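Local structure of invasion protein INVA (Salmonella enterica, 2X49) at residues 111-114 and 115-118; 121-125 and 126-130. The protein is an inner-membrane protein of the type III secretion export apparatus, here represented by its C-terminal domain, and is involved in invasion of the intestinal epithelium. One frame throughout, in Å; residues are numbered along the deposited sequence.

Contact 1: 111-114 and 115-118; sequences EGEK and LREL. With CA (calcium ion), chain E.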
ATOM      1  N   GLU A 111      -1.943 -12.568 -26.704  1.00 16.90           N
ATOM      2  CA  GLU A 111      -3.223 -12.851 -25.976  1.00 17.73           C
ATOM      3  C   GLU A 111      -3.737 -11.592 -25.311  1.00 18.05           C
ATOM      4  O   GLU A 111      -4.957 -11.283 -25.229  1.00 17.89           O
ATOM      5  CB  GLU A 111      -3.027 -13.950 -24.925  1.00 18.03           C
ATOM      6  CG  GLU A 111      -3.034 -15.350 -25.528  1.00 18.61           C
ATOM      7  CD  GLU A 111      -2.542 -16.464 -24.574  1.00 19.22           C
ATOM      8  OE1 GLU A 111      -1.883 -16.151 -23.539  1.00 19.35           O
ATOM      9  OE2 GLU A 111      -2.778 -17.661 -24.935  1.00 21.84           O
ATOM     10  N   GLY A 112      -2.768 -10.834 -24.872  1.00 18.14           N
ATOM     11  CA  GLY A 112      -3.013  -9.581 -24.184  1.00 18.61           C
ATOM     12  C   GLY A 112      -3.741  -8.598 -25.055  1.00 18.32           C
ATOM     13  O   GLY A 112      -4.702  -7.921 -24.661  1.00 17.16           O
ATOM     14  N   GLU A 113      -3.279  -8.558 -26.292  1.00 17.58           N
ATOM     15  CA  GLU A 113      -3.808  -7.596 -27.267  1.00 17.52           C
ATOM     16  C   GLU A 113      -5.245  -7.925 -27.548  1.00 16.99           C
ATOM     17  O   GLU A 113      -6.094  -7.063 -27.600  1.00 16.11           O
ATOM     18  CB  GLU A 113      -2.972  -7.542 -28.521  1.00 18.73           C
ATOM     19  CG  GLU A 113      -1.668  -6.838 -28.247  1.00 21.71           C
ATOM     20  CD  GLU A 113      -1.862  -5.583 -27.447  1.00 25.15           C
ATOM     21  OE1 GLU A 113      -2.276  -4.571 -28.054  1.00 26.32           O
ATOM     22  OE2 GLU A 113      -1.607  -5.605 -26.223  1.00 26.45           O
ATOM     23  N   LYS A 114      -5.508  -9.208 -27.642  1.00 15.72           N
ATOM     24  CA  LYS A 114      -6.875  -9.716 -27.793  1.00 16.90           C
ATOM     25  C   LYS A 114      -7.725  -9.283 -26.610  1.00 15.80           C
ATOM     26  O   LYS A 114      -8.857  -8.779 -26.762  1.00 15.15           O
ATOM     27  CB  LYS A 114      -6.888 -11.243 -27.908  1.00 17.06           C
ATOM     28  CG  LYS A 114      -8.162 -11.796 -28.385  1.00 21.50           C
ATOM     29  CD  LYS A 114      -7.909 -12.846 -29.473  1.00 25.65           C
ATOM     30  CE  LYS A 114      -6.609 -13.600 -29.221  1.00 28.49           C
ATOM     31  NZ  LYS A 114      -6.302 -14.498 -30.379  1.00 28.48           N
ATOM     32  N   LEU A 115      -7.151  -9.496 -25.434  1.00 15.91           N
ATOM     33  CA  LEU A 115      -7.917  -9.232 -24.198  1.00 16.33           C
ATOM     34  C   LEU A 115      -8.248  -7.745 -24.030  1.00 16.93           C
ATOM     35  O   LEU A 115      -9.313  -7.358 -23.560  1.00 15.57           O
ATOM     36  CB  LEU A 115      -7.220  -9.800 -22.984  1.00 16.52           C
ATOM     37  CG  LEU A 115      -7.229 -11.334 -22.945  1.00 17.18           C
ATOM     38  CD1 LEU A 115      -6.543 -11.759 -21.677  1.00 19.17           C
ATOM     39  CD2 LEU A 115      -8.618 -11.960 -23.050  1.00 18.59           C
ATOM     40  N   ARG A 116      -7.333  -6.916 -24.465  1.00 17.18           N
ATOM     41  CA  ARG A 116      -7.518  -5.459 -24.302  1.00 18.71           C
ATOM     42  C   ARG A 116      -8.791  -4.990 -25.013  1.00 19.48           C
ATOM     43  O   ARG A 116      -9.500  -4.058 -24.597  1.00 19.14           O
ATOM     44  CB  ARG A 116      -6.355  -4.665 -24.902  1.00 19.91           C
ATOM     45  CG  ARG A 116      -5.100  -4.621 -24.059  1.00 22.27           C
ATOM     46  CD  ARG A 116      -4.333  -3.331 -24.424  1.00 27.78           C
ATOM     47  NE  ARG A 116      -2.907  -3.552 -24.672  1.00 33.25           N
ATOM     48  CZ  ARG A 116      -1.934  -3.302 -23.793  1.00 35.00           C
ATOM     49  NH1 ARG A 116      -2.223  -2.831 -22.587  1.00 37.15           N
ATOM     50  NH2 ARG A 116      -0.664  -3.527 -24.124  1.00 36.10           N
ATOM     51  N   GLU A 117      -9.065  -5.661 -26.111  1.00 19.99           N
ATOM     52  CA  GLU A 117     -10.148  -5.245 -27.015  1.00 21.21           C
ATOM     53  C   GLU A 117     -11.468  -5.532 -26.387  1.00 20.95           C
ATOM     54  O   GLU A 117     -12.500  -5.036 -26.791  1.00 20.00           O
ATOM     55  CB  GLU A 117     -10.065  -5.952 -28.375  1.00 21.80           C
ATOM     56  CG  GLU A 117      -8.780  -5.639 -29.107  1.00 24.94           C
ATOM     57  CD  GLU A 117      -8.450  -4.157 -29.048  1.00 27.98           C
ATOM     58  OE1 GLU A 117      -8.546  -3.482 -30.097  1.00 30.52           O
ATOM     59  OE2 GLU A 117      -8.115  -3.664 -27.947  1.00 30.63           O
ATOM     60  N   LEU A 118     -11.386  -6.369 -25.380  1.00 20.81           N
ATOM     61  CA  LEU A 118     -12.566  -6.824 -24.613  1.00 21.24           C
ATOM     62  C   LEU A 118     -12.621  -6.105 -23.280  1.00 21.79           C
ATOM     63  O   LEU A 118     -13.470  -6.380 -22.414  1.00 23.24           O
ATOM     64  CB  LEU A 118     -12.542  -8.341 -24.361  1.00 21.90           C
ATOM     65  CG  LEU A 118     -12.619  -9.274 -25.577  1.00 21.48           C
ATOM     66  CD1 LEU A 118     -12.033 -10.662 -25.201  1.00 21.83           C
ATOM     67  CD2 LEU A 118     -14.029  -9.391 -26.110  1.00 23.83           C
TER
HETATM   68 CA    CA E1689      -1.086 -17.902 -21.908  1.00 45.07          CA
HETATM   69  O   HOH W   1       1.001 -17.563 -20.264  1.00 23.26           O

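Contact 2: 121-125 and 126-130; sequences VLRNA and LDELY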
ATOM      1  N   VAL A 121      -7.537  -4.902 -18.636  1.00 17.07           N
ATOM      2  CA  VAL A 121      -6.431  -3.995 -18.396  1.00 16.78           C
ATOM      3  C   VAL A 121      -5.176  -4.809 -18.166  1.00 17.94           C
ATOM      4  O   VAL A 121      -5.166  -5.738 -17.373  1.00 15.98           O
ATOM      5  CB  VAL A 121      -6.721  -3.096 -17.163  1.00 17.23           C
ATOM      6  CG1 VAL A 121      -5.482  -2.387 -16.716  1.00 18.67           C
ATOM      7  CG2 VAL A 121      -7.839  -2.108 -17.475  1.00 18.97           C
ATOM      8  N   LEU A 122      -4.137  -4.460 -18.917  1.00 17.81           N
ATOM      9  CA  LEU A 122      -2.856  -5.164 -18.845  1.00 17.14           C
ATOM     10  C   LEU A 122      -1.777  -4.297 -18.253  1.00 18.25           C
ATOM     11  O   LEU A 122      -1.758  -3.064 -18.367  1.00 20.29           O
ATOM     12  CB  LEU A 122      -2.397  -5.660 -20.226  1.00 17.39           C
ATOM     13  CG  LEU A 122      -3.321  -6.530 -21.058  1.00 16.96           C
ATOM     14  CD1 LEU A 122      -2.773  -6.528 -22.492  1.00 20.21           C
ATOM     15  CD2 LEU A 122      -3.427  -7.968 -20.568  1.00 18.78           C
ATOM     16  N   ARG A 123      -0.888  -4.974 -17.576  1.00 16.73           N
ATOM     17  CA  ARG A 123       0.306  -4.361 -17.031  1.00 16.71           C
ATOM     18  C   ARG A 123       1.578  -5.111 -17.474  1.00 17.21           C
ATOM     19  O   ARG A 123       1.656  -6.329 -17.387  1.00 16.35           O
ATOM     20  CB  ARG A 123       0.209  -4.373 -15.495  1.00 17.58           C
ATOM     21  CG  ARG A 123       1.136  -3.475 -14.773  1.00 20.19           C
ATOM     22  CD  ARG A 123       0.906  -3.535 -13.236  1.00 21.34           C
ATOM     23  NE  ARG A 123      -0.300  -2.781 -12.889  1.00 22.42           N
ATOM     24  CZ  ARG A 123      -1.002  -2.894 -11.756  1.00 23.73           C
ATOM     25  NH1 ARG A 123      -0.671  -3.771 -10.823  1.00 24.83           N
ATOM     26  NH2 ARG A 123      -2.092  -2.154 -11.612  1.00 25.04           N
ATOM     27  N   ASN A 124       2.565  -4.359 -17.943  1.00 17.28           N
ATOM     28  CA  ASN A 124       3.864  -4.968 -18.250  1.00 18.01           C
ATOM     29  C   ASN A 124       4.617  -5.386 -17.029  1.00 16.98           C
ATOM     30  O   ASN A 124       4.374  -4.941 -15.889  1.00 16.04           O
ATOM     31  CB  ASN A 124       4.740  -4.114 -19.156  1.00 19.44           C
ATOM     32  CG  ASN A 124       5.281  -2.897 -18.504  1.00 22.81           C
ATOM     33  OD1 ASN A 124       5.861  -2.943 -17.418  1.00 27.68           O
ATOM     34  ND2 ASN A 124       5.161  -1.770 -19.210  1.00 29.65           N
ATOM     35  N   ALA A 125       5.532  -6.291 -17.276  1.00 15.44           N
ATOM     36  CA  ALA A 125       6.158  -7.040 -16.223  1.00 14.61           C
ATOM     37  C   ALA A 125       6.986  -6.157 -15.256  1.00 15.44           C
ATOM     38  O   ALA A 125       6.915  -6.320 -14.019  1.00 15.43           O
ATOM     39  CB  ALA A 125       6.948  -8.247 -16.738  1.00 14.34           C
ATOM     40  N   LEU A 126       7.717  -5.194 -15.806  1.00 14.56           N
ATOM     41  CA  LEU A 126       8.576  -4.301 -14.969  1.00 15.99           C
ATOM     42  C   LEU A 126       7.703  -3.336 -14.145  1.00 15.92           C
ATOM     43  O   LEU A 126       8.009  -2.990 -13.005  1.00 17.07           O
ATOM     44  CB  LEU A 126       9.639  -3.594 -15.806  1.00 15.80           C
ATOM     45  CG  LEU A 126      10.782  -4.492 -16.290  1.00 19.30           C
ATOM     46  CD1 LEU A 126      11.768  -3.701 -17.181  1.00 21.80           C
ATOM     47  CD2 LEU A 126      11.515  -5.156 -15.142  1.00 22.56           C
ATOM     48  N   ASP A 127       6.558  -2.984 -14.710  1.00 15.59           N
ATOM     49  CA  ASP A 127       5.587  -2.128 -14.015  1.00 16.30           C
ATOM     50  C   ASP A 127       4.945  -2.858 -12.855  1.00 16.03           C
ATOM     51  O   ASP A 127       4.681  -2.288 -11.794  1.00 16.68           O
ATOM     52  CB  ASP A 127       4.510  -1.598 -14.961  1.00 16.20           C
ATOM     53  CG  ASP A 127       5.030  -0.474 -15.857  1.00 20.97           C
ATOM     54  OD1 ASP A 127       6.091   0.140 -15.555  1.00 24.53           O
ATOM     55  OD2 ASP A 127       4.379  -0.186 -16.883  1.00 24.57           O
ATOM     56  N   GLU A 128       4.688  -4.133 -13.070  1.00 16.66           N
ATOM     57  CA  GLU A 128       4.129  -4.978 -12.011  1.00 15.53           C
ATOM     58  C   GLU A 128       5.180  -5.160 -10.890  1.00 15.75           C
ATOM     59  O   GLU A 128       4.872  -5.079  -9.718  1.00 15.20           O
ATOM     60  CB  GLU A 128       3.649  -6.336 -12.555  1.00 17.44           C
ATOM     61  CG  GLU A 128       3.211  -7.302 -11.455  1.00 19.55           C
ATOM     62  CD  GLU A 128       1.873  -6.949 -10.803  1.00 21.69           C
ATOM     63  OE1 GLU A 128       1.261  -5.898 -11.124  1.00 20.89           O
ATOM     64  OE2 GLU A 128       1.437  -7.748  -9.948  1.00 24.43           O
ATOM     65  N   LEU A 129       6.421  -5.328 -11.271  1.00 16.23           N
ATOM     66  CA  LEU A 129       7.492  -5.588 -10.298  1.00 16.53           C
ATOM     67  C   LEU A 129       7.672  -4.354  -9.415  1.00 16.33           C
ATOM     68  O   LEU A 129       7.745  -4.438  -8.211  1.00 16.12           O
ATOM     69  CB  LEU A 129       8.815  -5.886 -10.991  1.00 17.56           C
ATOM     70  CG  LEU A 129      10.036  -6.042 -10.043  1.00 15.97           C
ATOM     71  CD1 LEU A 129       9.803  -7.070  -8.967  1.00 18.55           C
ATOM     72  CD2 LEU A 129      11.255  -6.374 -10.861  1.00 15.79           C
ATOM     73  N   TYR A 130       7.632  -3.208 -10.063  1.00 15.78           N
ATOM     74  CA  TYR A 130       7.699  -1.935  -9.311  1.00 16.22           C
ATOM     75  C   TYR A 130       6.530  -1.827  -8.329  1.00 16.84           C
ATOM     76  O   TYR A 130       6.709  -1.485  -7.134  1.00 16.94           O
ATOM     77  CB  TYR A 130       7.665  -0.713 -10.227  1.00 16.16           C
ATOM     78  CG  TYR A 130       7.456   0.543  -9.389  1.00 17.81           C
ATOM     79  CD1 TYR A 130       8.469   1.029  -8.622  1.00 17.46           C
ATOM     80  CD2 TYR A 130       6.269   1.224  -9.389  1.00 18.88           C
ATOM     81  CE1 TYR A 130       8.297   2.133  -7.814  1.00 17.95           C
ATOM     82  CE2 TYR A 130       6.080   2.344  -8.592  1.00 18.43           C
ATOM     83  CZ  TYR A 130       7.110   2.799  -7.815  1.00 17.02           C
ATOM     84  OH  TYR A 130       6.959   3.936  -6.995  1.00 19.20           O
TER
HETATM   85  O   HOH W   2       2.181  -1.479 -17.754  1.00 27.00           O

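Contact 1: 111-114 and 115-118
Leu115 N donates to Glu111 O at 2.8 Å and Arg116 N to Gly112 O, two i to i+4 bonds that carry the backbone through the last turn of the short helix 109-116. One residue on, the pattern tightens: Glu117 N reaches back three residues to Lys114 O at 3.2 Å, standing well above that carbonyl's plane, with a C=O...N angle of only 115°. A second i to i+3 bond, Leu118 N to Leu115 O, follows.

The main side-chain contact is an i to i+3 salt bridge on the helix surface. Glu113 and Arg116 run alongside each other in the same direction, and Glu113 OE2 takes Arg116 NE at 2.9 Å, with a second, weak bond from Arg116 NH2. A bend at the second torsion of Glu113 (chi2 -45°) brings the carboxylate round to the arginine. The two flat groups are strongly turned against each other, 67° between their planes. Both bonds fall on OE2, which is met on its syn side, while Glu113 OE1 stays 3.6 Å from Arg116 NE. Both side chains also touch Leu122 of strand 122-124.

Leu115, buried, lays CG 3.2 Å from Glu111 O and packs on Val80 of strand 78-80 and on Ile92 and Tyr120 of the adjoining loops. Glu117 folds back so that its CG lies over Glu113 O.

Glu111 sends its carboxylate away from the turn to a calcium ion, which Asn93 O also binds; Thr108 N donates to the same Glu111 oxygen and should help position it. Glu111 OE1 meets the calcium at 2.5 Å, and a water binds the calcium at 2.7 Å.

Contact 2: 121-125 and 126-130
The flat guanidinium of Arg123 is met at its edge by Glu128 OE1: Arg123 NH1 donates to it at 2.9 Å, nearly straight at 164° and close to the guanidinium plane. The side chains cross at about a right angle, yet guanidinium and carboxylate end up almost coplanar, 20° apart. Arg123 CD comes within 3.2 Å of the same oxygen, the chain having turned at its third torsion to bring NH1 round to it.

The second flat pair, the Asn124 amide and Asp127 carboxylate, is moderately inclined and marks the start of helix 125-139. Asn124 is the N-cap: its OD1 accepts from Asp127 N at 2.8 Å, almost head-on to the amide oxygen. A first torsion of 71° sets the amide between the backbone N and the carbonyl carbon, where OD1 can reach that N-H. A water ties the two residues together as well, accepting from Asn124 N and donating to Asp127 OD2. Behind the cap, Glu128 N to Asn124 O and Leu129 N to Ala125 O begin the regular helical bonding, while Ala125 packs against Trp106 and Val73.

Glu128 is buried, and its carboxylate also takes salt bridges from Arg79 through OE1 and Lys288 through OE2; Arg123 NH1 has Asp289 as a further partner. This network of opposite charges joins strands 122-124 and 78-80, helix 125-139 and residues 288-289. With several cations around it, the Glu128 carboxylate is probably stabilised in its ionised form, while the cap takes up an N-H that the first helical turn leaves without a backbone acceptor four residues back.

How the contacts relate
Contacts 1 and 2 follow one another along the chain, one near the end of helix 109-116 and the other where strand 122-124 passes into helix 125-139. Their centres are about 15 Å apart, and Leu122 joins them directly: its CD1 packs 3.2 Å from Gly112 O. Both reach strand 78-80, contact 1 through Leu115 and Arg116, contact 2 through Leu122 and Asn124. Contact 1 lies farther out, about 28 Å from the centre of the chain against about 16 Å. In 111-118 a salt bridge lies along a largely exposed helix flank beside a metal site; in 121-130 the bridge belongs to a charge network centred on the buried Glu128.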